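Local coordinates for protein putative succinylglutamate desuccinylase / aspartoacylase (Shewanella amazonensis, PDB 3FMC) that is a putative zinc-dependent hydrolase of the succinylglutamate desuccinylase/aspartoacylase family, probably acting on ester bonds, at residues C[107-112]-C[135-140]; C[116-121]-C[127-132]. All blocks are in the same frame, centred on the assembly; numbering follows the deposited sequence.

Overall arrangement
Both contacts join helix 111-118, or the loop before it, to helix 123-142, within the family's catalytic domain, with centres about 13 Å apart. Contact 2 is nested inside the loop that contact 1 closes: it lies at the connection between the two helices, while contact 1 lies farther along 123-142. Contact 1 is partly buried, with Cys138 in the interior, and mixes ring packing, a water bridge and a salt bridge held within one helix. Contact 2 is a surface contact, smaller and made of light van der Waals packing without a hydrogen bond across it, centred on one alanine methyl. The two touch through CZ of Phe109 and CE1 of Phe130, 3.8 Å apart.

Contact 1: residues C[107-112]-C[135-140]; sequences HGFNIE and VEECAR
His107 meets Glu137 where the loop leading into helix 111-118 passes helix 123-142, and this is the tight part of the contact. ND1 of the imidazole lies 3.4 Å from CB of Glu137, and CE1 of the same ring reaches SG of Cys138 at 4.1 Å. The sulfur sits at the ring edge, close to its plane, while the Glu137 methylene comes in obliquely. Beyond the ring, NE2 of His107 is hydrogen-bonded to NE2 of His163, so helix 150-163 holds the other end of the imidazole. Phe109 packs more loosely: its CD1 stands 4.2 Å from CG of Glu137, and it also packs on Phe130, Thr133 and Leu134 of helix 123-142 and meets the ring of Trp114.

The outer side is polar and wetter. Glu137 bends at chi2 (-65°), which turns its carboxylate back to Arg140, one helical turn on. Arg140 grips it side-on, NH2 to OE1 at 2.9 Å and NE to OE2 at 3.2 Å. A water bridges the two segments, donating to OE1 of Glu137 and lying 3.0 Å from ND1 of His107. Were Glu137 shortened to alanine, Arg140 would probably lose its carboxylate mate, and the water its acceptor. The chemistry implies a divided role for Glu137: its methylenes pack against two rings, while its carboxylate pairs with Arg140 in the same helix and, through the water, also reaches back to His107.

Contact 2: residues C[116-121]-C[127-132]; sequences QEHSHL and ITAFRA
His118 and Ala129 bring the two backbones nearest, their CA atoms 8.2 Å apart, and Leu121 lies across from Ile127 at 9.1 Å between CA atoms. Residues 127-132 are regular helix, whereas 116-121 begin in helix 111-118 and include a type I beta turn from His118 to Leu121, closed by a bond from Leu121 N to His118 O of 2.9 Å. OG of Ser119 adds a bond to the carbonyl oxygen of Gln116, 3.2 Å long, with the donor tilted 33° from the carbonyl plane. This is the connection between two consecutive helices, and the contact lies just inside it.

Across the contact everything converges on one methyl group. CB of Ala129 points at the turn and is met by CD2 of His118 at 4.1 Å, the ring coming in obliquely, and by CD1 of Leu121 at 4.5 Å. With CG of His118 anti to the carbonyl carbon (chi1 -60°), the ring can lie beside the preceding helical turn: its ND1 bonds to the carbonyl oxygen of Trp114, and it stacks on the Trp114 ring. Over one face of the His120 ring, toward its rim, lies CG of Leu121, 3.7 Å above the plane. The carbonyl oxygen of Leu121 is bonded by Arg230.

No hydrogen bond or salt bridge joins the two segments. Their link is light van der Waals packing at the surface, while the polar groups named find their partners apart from it: Leu121 N within the turn, His118 ND1 at Trp114 and the Leu121 carbonyl at Arg230.

Contact 1: residues C[107-112]-C[135-140]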
loop_
_atom_site.group_PDB
_atom_site.type_symbol
_atom_site.label_atom_id
_atom_site.label_comp_id
_atom_site.label_asym_id
_atom_site.label_seq_id
_atom_site.Cartn_x
_atom_site.Cartn_y
_atom_site.Cartn_z
ATOM N N HIS C 107 -3.060 -31.688 -6.772
ATOM C CA HIS C 107 -4.038 -32.656 -7.223
ATOM C C HIS C 107 -4.407 -33.597 -6.075
ATOM O O HIS C 107 -3.578 -34.268 -5.495
ATOM C CB HIS C 107 -3.569 -33.370 -8.475
ATOM C CG HIS C 107 -3.389 -32.439 -9.642
ATOM N ND1 HIS C 107 -4.452 -31.901 -10.343
ATOM C CD2 HIS C 107 -2.269 -31.978 -10.248
ATOM C CE1 HIS C 107 -3.987 -31.149 -11.329
ATOM N NE2 HIS C 107 -2.666 -31.177 -11.289
ATOM N N GLY C 108 -5.676 -33.601 -5.736
ATOM C CA GLY C 108 -6.152 -34.422 -4.640
ATOM C C GLY C 108 -6.473 -35.877 -4.946
ATOM O O GLY C 108 -6.581 -36.675 -4.018
ATOM N N PHE C 109 -6.626 -36.246 -6.215
ATOM C CA PHE C 109 -6.991 -37.622 -6.534
ATOM C C PHE C 109 -5.992 -38.679 -6.000
ATOM O O PHE C 109 -4.781 -38.427 -5.795
ATOM C CB PHE C 109 -7.308 -37.781 -8.020
ATOM C CG PHE C 109 -6.129 -37.676 -8.919
ATOM C CD1 PHE C 109 -5.683 -36.439 -9.389
ATOM C CD2 PHE C 109 -5.473 -38.817 -9.341
ATOM C CE1 PHE C 109 -4.599 -36.380 -10.231
ATOM C CE2 PHE C 109 -4.401 -38.751 -10.176
ATOM C CZ PHE C 109 -3.954 -37.556 -10.620
ATOM N N ASN C 110 -6.518 -39.864 -5.725
ATOM C CA ASN C 110 -5.700 -40.920 -5.117
ATOM C C ASN C 110 -4.854 -41.559 -6.208
ATOM O O ASN C 110 -5.388 -42.182 -7.129
ATOM C CB ASN C 110 -6.586 -41.928 -4.370
ATOM C CG ASN C 110 -5.781 -43.026 -3.690
ATOM O OD1 ASN C 110 -4.846 -43.564 -4.257
ATOM N ND2 ASN C 110 -6.158 -43.366 -2.468
ATOM N N ILE C 111 -3.537 -41.366 -6.113
ATOM C CA ILE C 111 -2.607 -41.826 -7.149
ATOM C C ILE C 111 -2.426 -43.349 -7.102
ATOM O O ILE C 111 -2.282 -43.996 -8.146
ATOM C CB ILE C 111 -1.256 -41.033 -7.093
ATOM C CG1 ILE C 111 -1.533 -39.589 -7.503
ATOM C CG2 ILE C 111 -0.204 -41.658 -8.022
ATOM C CD1 ILE C 111 -0.381 -38.581 -7.280
ATOM N N GLU C 112 -2.447 -43.904 -5.906
ATOM C CA GLU C 112 -2.395 -45.362 -5.767
ATOM C C GLU C 112 -3.555 -45.973 -6.569
ATOM O O GLU C 112 -3.333 -46.834 -7.398
ATOM C CB GLU C 112 -2.404 -45.789 -4.290
ATOM C CG GLU C 112 -2.426 -47.317 -4.073
ATOM C CD GLU C 112 -1.277 -48.057 -4.808
ATOM O OE1 GLU C 112 -0.098 -47.706 -4.570
ATOM O OE2 GLU C 112 -1.570 -48.983 -5.606
ATOM N N VAL C 135 -4.151 -32.342 -16.708
ATOM C CA VAL C 135 -4.659 -31.256 -17.547
ATOM C C VAL C 135 -6.183 -31.132 -17.338
ATOM O O VAL C 135 -6.743 -30.029 -17.160
ATOM C CB VAL C 135 -4.289 -31.455 -19.021
ATOM C CG1 VAL C 135 -5.036 -30.475 -19.949
ATOM C CG2 VAL C 135 -2.785 -31.301 -19.226
ATOM N N GLU C 136 -6.854 -32.259 -17.261
ATOM C CA GLU C 136 -8.304 -32.230 -17.056
ATOM C C GLU C 136 -8.683 -31.728 -15.673
ATOM O O GLU C 136 -9.718 -31.076 -15.507
ATOM C CB GLU C 136 -8.932 -33.617 -17.305
ATOM C CG GLU C 136 -10.472 -33.645 -17.031
ATOM C CD GLU C 136 -11.282 -32.566 -17.797
ATOM O OE1 GLU C 136 -10.851 -32.125 -18.889
ATOM O OE2 GLU C 136 -12.362 -32.169 -17.295
ATOM N N GLU C 137 -7.865 -32.057 -14.670
ATOM C CA GLU C 137 -8.110 -31.643 -13.298
ATOM C C GLU C 137 -8.026 -30.108 -13.125
ATOM O O GLU C 137 -8.762 -29.514 -12.306
ATOM C CB GLU C 137 -7.166 -32.371 -12.333
ATOM C CG GLU C 137 -7.563 -33.814 -12.058
ATOM C CD GLU C 137 -8.895 -33.945 -11.333
ATOM O OE1 GLU C 137 -8.972 -33.664 -10.135
ATOM O OE2 GLU C 137 -9.872 -34.324 -11.977
ATOM N N CYS C 138 -7.137 -29.488 -13.902
ATOM C CA CYS C 138 -6.986 -28.030 -13.913
ATOM C C CYS C 138 -8.265 -27.402 -14.515
ATOM O O CYS C 138 -8.776 -26.413 -14.004
ATOM C CB CYS C 138 -5.777 -27.597 -14.744
ATOM S SG CYS C 138 -4.177 -27.986 -13.961
ATOM N N ALA C 139 -8.733 -27.958 -15.636
ATOM C CA ALA C 139 -9.949 -27.495 -16.291
ATOM C C ALA C 139 -11.128 -27.624 -15.344
ATOM O O ALA C 139 -11.944 -26.729 -15.244
ATOM C CB ALA C 139 -10.196 -28.285 -17.584
ATOM N N ARG C 140 -11.232 -28.748 -14.651
ATOM C CA ARG C 140 -12.320 -28.978 -13.734
ATOM C C ARG C 140 -12.305 -27.935 -12.606
ATOM O O ARG C 140 -13.346 -27.435 -12.175
ATOM C CB ARG C 140 -12.209 -30.408 -13.172
ATOM C CG ARG C 140 -13.262 -30.746 -12.117
ATOM C CD ARG C 140 -13.291 -32.237 -11.742
ATOM N NE ARG C 140 -12.249 -32.621 -10.788
ATOM C CZ ARG C 140 -12.296 -32.366 -9.484
ATOM N NH1 ARG C 140 -13.314 -31.691 -8.949
ATOM N NH2 ARG C 140 -11.303 -32.772 -8.704
HETATM O O HOH W 1 -7.067 -31.772 -8.834
#

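Contact 2: residues C[116-121]-C[127-132]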
loop_
_atom_site.group_PDB
_atom_site.type_symbol
_atom_site.label_atom_id
_atom_site.label_comp_id
_atom_site.label_asym_id
_atom_site.label_seq_id
_atom_site.Cartn_x
_atom_site.Cartn_y
_atom_site.Cartn_z
ATOM N N GLN C 116 -3.400 -48.242 -9.981
ATOM C CA GLN C 116 -4.003 -49.581 -10.118
ATOM C C GLN C 116 -4.905 -49.660 -11.347
ATOM O O GLN C 116 -4.842 -50.629 -12.107
ATOM C CB GLN C 116 -4.721 -50.022 -8.832
ATOM C CG GLN C 116 -3.735 -50.277 -7.646
ATOM C CD GLN C 116 -2.600 -51.298 -7.976
ATOM O OE1 GLN C 116 -2.829 -52.334 -8.609
ATOM N NE2 GLN C 116 -1.387 -50.993 -7.537
ATOM N N GLU C 117 -5.685 -48.611 -11.575
ATOM C CA GLU C 117 -6.603 -48.554 -12.722
ATOM C C GLU C 117 -5.951 -48.399 -14.087
ATOM O O GLU C 117 -6.597 -48.621 -15.102
ATOM C CB GLU C 117 -7.629 -47.445 -12.488
ATOM C CG GLU C 117 -8.473 -47.726 -11.237
ATOM C CD GLU C 117 -9.512 -46.670 -10.902
ATOM O OE1 GLU C 117 -9.440 -45.532 -11.435
ATOM O OE2 GLU C 117 -10.396 -46.998 -10.066
ATOM N N HIS C 118 -4.676 -48.012 -14.130
ATOM C CA HIS C 118 -3.967 -47.867 -15.403
ATOM C C HIS C 118 -2.722 -48.756 -15.502
ATOM O O HIS C 118 -2.010 -48.713 -16.507
ATOM C CB HIS C 118 -3.530 -46.405 -15.581
ATOM C CG HIS C 118 -4.665 -45.437 -15.594
ATOM N ND1 HIS C 118 -5.296 -45.028 -14.441
ATOM C CD2 HIS C 118 -5.288 -44.806 -16.620
ATOM C CE1 HIS C 118 -6.270 -44.184 -14.762
ATOM N NE2 HIS C 118 -6.283 -44.031 -16.076
ATOM N N SER C 119 -2.464 -49.576 -14.481
ATOM C CA SER C 119 -1.191 -50.332 -14.422
ATOM C C SER C 119 -0.984 -51.325 -15.570
ATOM O O SER C 119 0.149 -51.683 -15.878
ATOM C CB SER C 119 -1.013 -51.031 -13.071
ATOM O OG SER C 119 -2.031 -51.964 -12.836
ATOM N N HIS C 120 -2.077 -51.736 -16.209
ATOM C CA HIS C 120 -2.021 -52.654 -17.349
ATOM C C HIS C 120 -1.502 -51.987 -18.608
ATOM O O HIS C 120 -1.154 -52.670 -19.576
ATOM C CB HIS C 120 -3.407 -53.188 -17.633
ATOM C CG HIS C 120 -4.376 -52.134 -18.062
ATOM N ND1 HIS C 120 -5.106 -51.385 -17.165
ATOM C CD2 HIS C 120 -4.723 -51.694 -19.293
ATOM C CE1 HIS C 120 -5.868 -50.535 -17.830
ATOM N NE2 HIS C 120 -5.660 -50.708 -19.122
ATOM N N LEU C 121 -1.454 -50.657 -18.610
ATOM C CA LEU C 121 -0.950 -49.898 -19.754
ATOM C C LEU C 121 0.552 -49.918 -19.813
ATOM O O LEU C 121 1.207 -50.022 -18.788
ATOM C CB LEU C 121 -1.412 -48.434 -19.665
ATOM C CG LEU C 121 -2.922 -48.216 -19.699
ATOM C CD1 LEU C 121 -3.239 -46.730 -19.548
ATOM C CD2 LEU C 121 -3.445 -48.745 -21.017
ATOM N N ILE C 127 1.770 -42.792 -19.104
ATOM C CA ILE C 127 2.278 -41.417 -18.970
ATOM C C ILE C 127 1.370 -40.419 -19.687
ATOM O O ILE C 127 1.037 -39.356 -19.152
ATOM C CB ILE C 127 3.767 -41.325 -19.462
ATOM C CG1 ILE C 127 4.665 -42.130 -18.528
ATOM C CG2 ILE C 127 4.279 -39.849 -19.544
ATOM C CD1 ILE C 127 6.076 -42.314 -19.120
ATOM N N THR C 128 0.964 -40.751 -20.895
ATOM C CA THR C 128 0.055 -39.902 -21.650
ATOM C C THR C 128 -1.267 -39.759 -20.896
ATOM O O THR C 128 -1.835 -38.668 -20.819
ATOM C CB THR C 128 -0.151 -40.488 -23.078
ATOM O OG1 THR C 128 1.100 -40.437 -23.766
ATOM C CG2 THR C 128 -1.199 -39.713 -23.871
ATOM N N ALA C 129 -1.741 -40.857 -20.321
ATOM C CA ALA C 129 -3.008 -40.852 -19.586
ATOM C C ALA C 129 -2.911 -39.977 -18.327
ATOM O O ALA C 129 -3.863 -39.268 -17.971
ATOM C CB ALA C 129 -3.407 -42.273 -19.212
ATOM N N PHE C 130 -1.765 -40.045 -17.645
ATOM C CA PHE C 130 -1.558 -39.310 -16.406
ATOM C C PHE C 130 -1.542 -37.823 -16.692
ATOM O O PHE C 130 -2.190 -37.063 -15.971
ATOM C CB PHE C 130 -0.277 -39.750 -15.684
ATOM C CG PHE C 130 -0.187 -39.292 -14.255
ATOM C CD1 PHE C 130 -0.994 -39.848 -13.276
ATOM C CD2 PHE C 130 0.745 -38.331 -13.872
ATOM C CE1 PHE C 130 -0.895 -39.440 -11.952
ATOM C CE2 PHE C 130 0.857 -37.952 -12.572
ATOM C CZ PHE C 130 0.020 -38.508 -11.604
ATOM N N ARG C 131 -0.832 -37.440 -17.741
ATOM C CA ARG C 131 -0.744 -36.068 -18.161
ATOM C C ARG C 131 -2.139 -35.547 -18.470
ATOM O O ARG C 131 -2.480 -34.446 -18.084
ATOM C CB ARG C 131 0.133 -35.907 -19.394
ATOM C CG ARG C 131 0.413 -34.438 -19.739
ATOM C CD ARG C 131 1.440 -34.240 -20.829
ATOM N NE ARG C 131 2.452 -35.283 -20.806
ATOM C CZ ARG C 131 3.605 -35.288 -20.135
ATOM N NH1 ARG C 131 4.001 -34.273 -19.383
ATOM N NH2 ARG C 131 4.380 -36.358 -20.236
ATOM N N ALA C 132 -2.935 -36.348 -19.173
ATOM C CA ALA C 132 -4.289 -35.946 -19.535
ATOM C C ALA C 132 -5.142 -35.728 -18.301
ATOM O O ALA C 132 -5.929 -34.777 -18.257
ATOM C CB ALA C 132 -4.932 -36.984 -20.509
#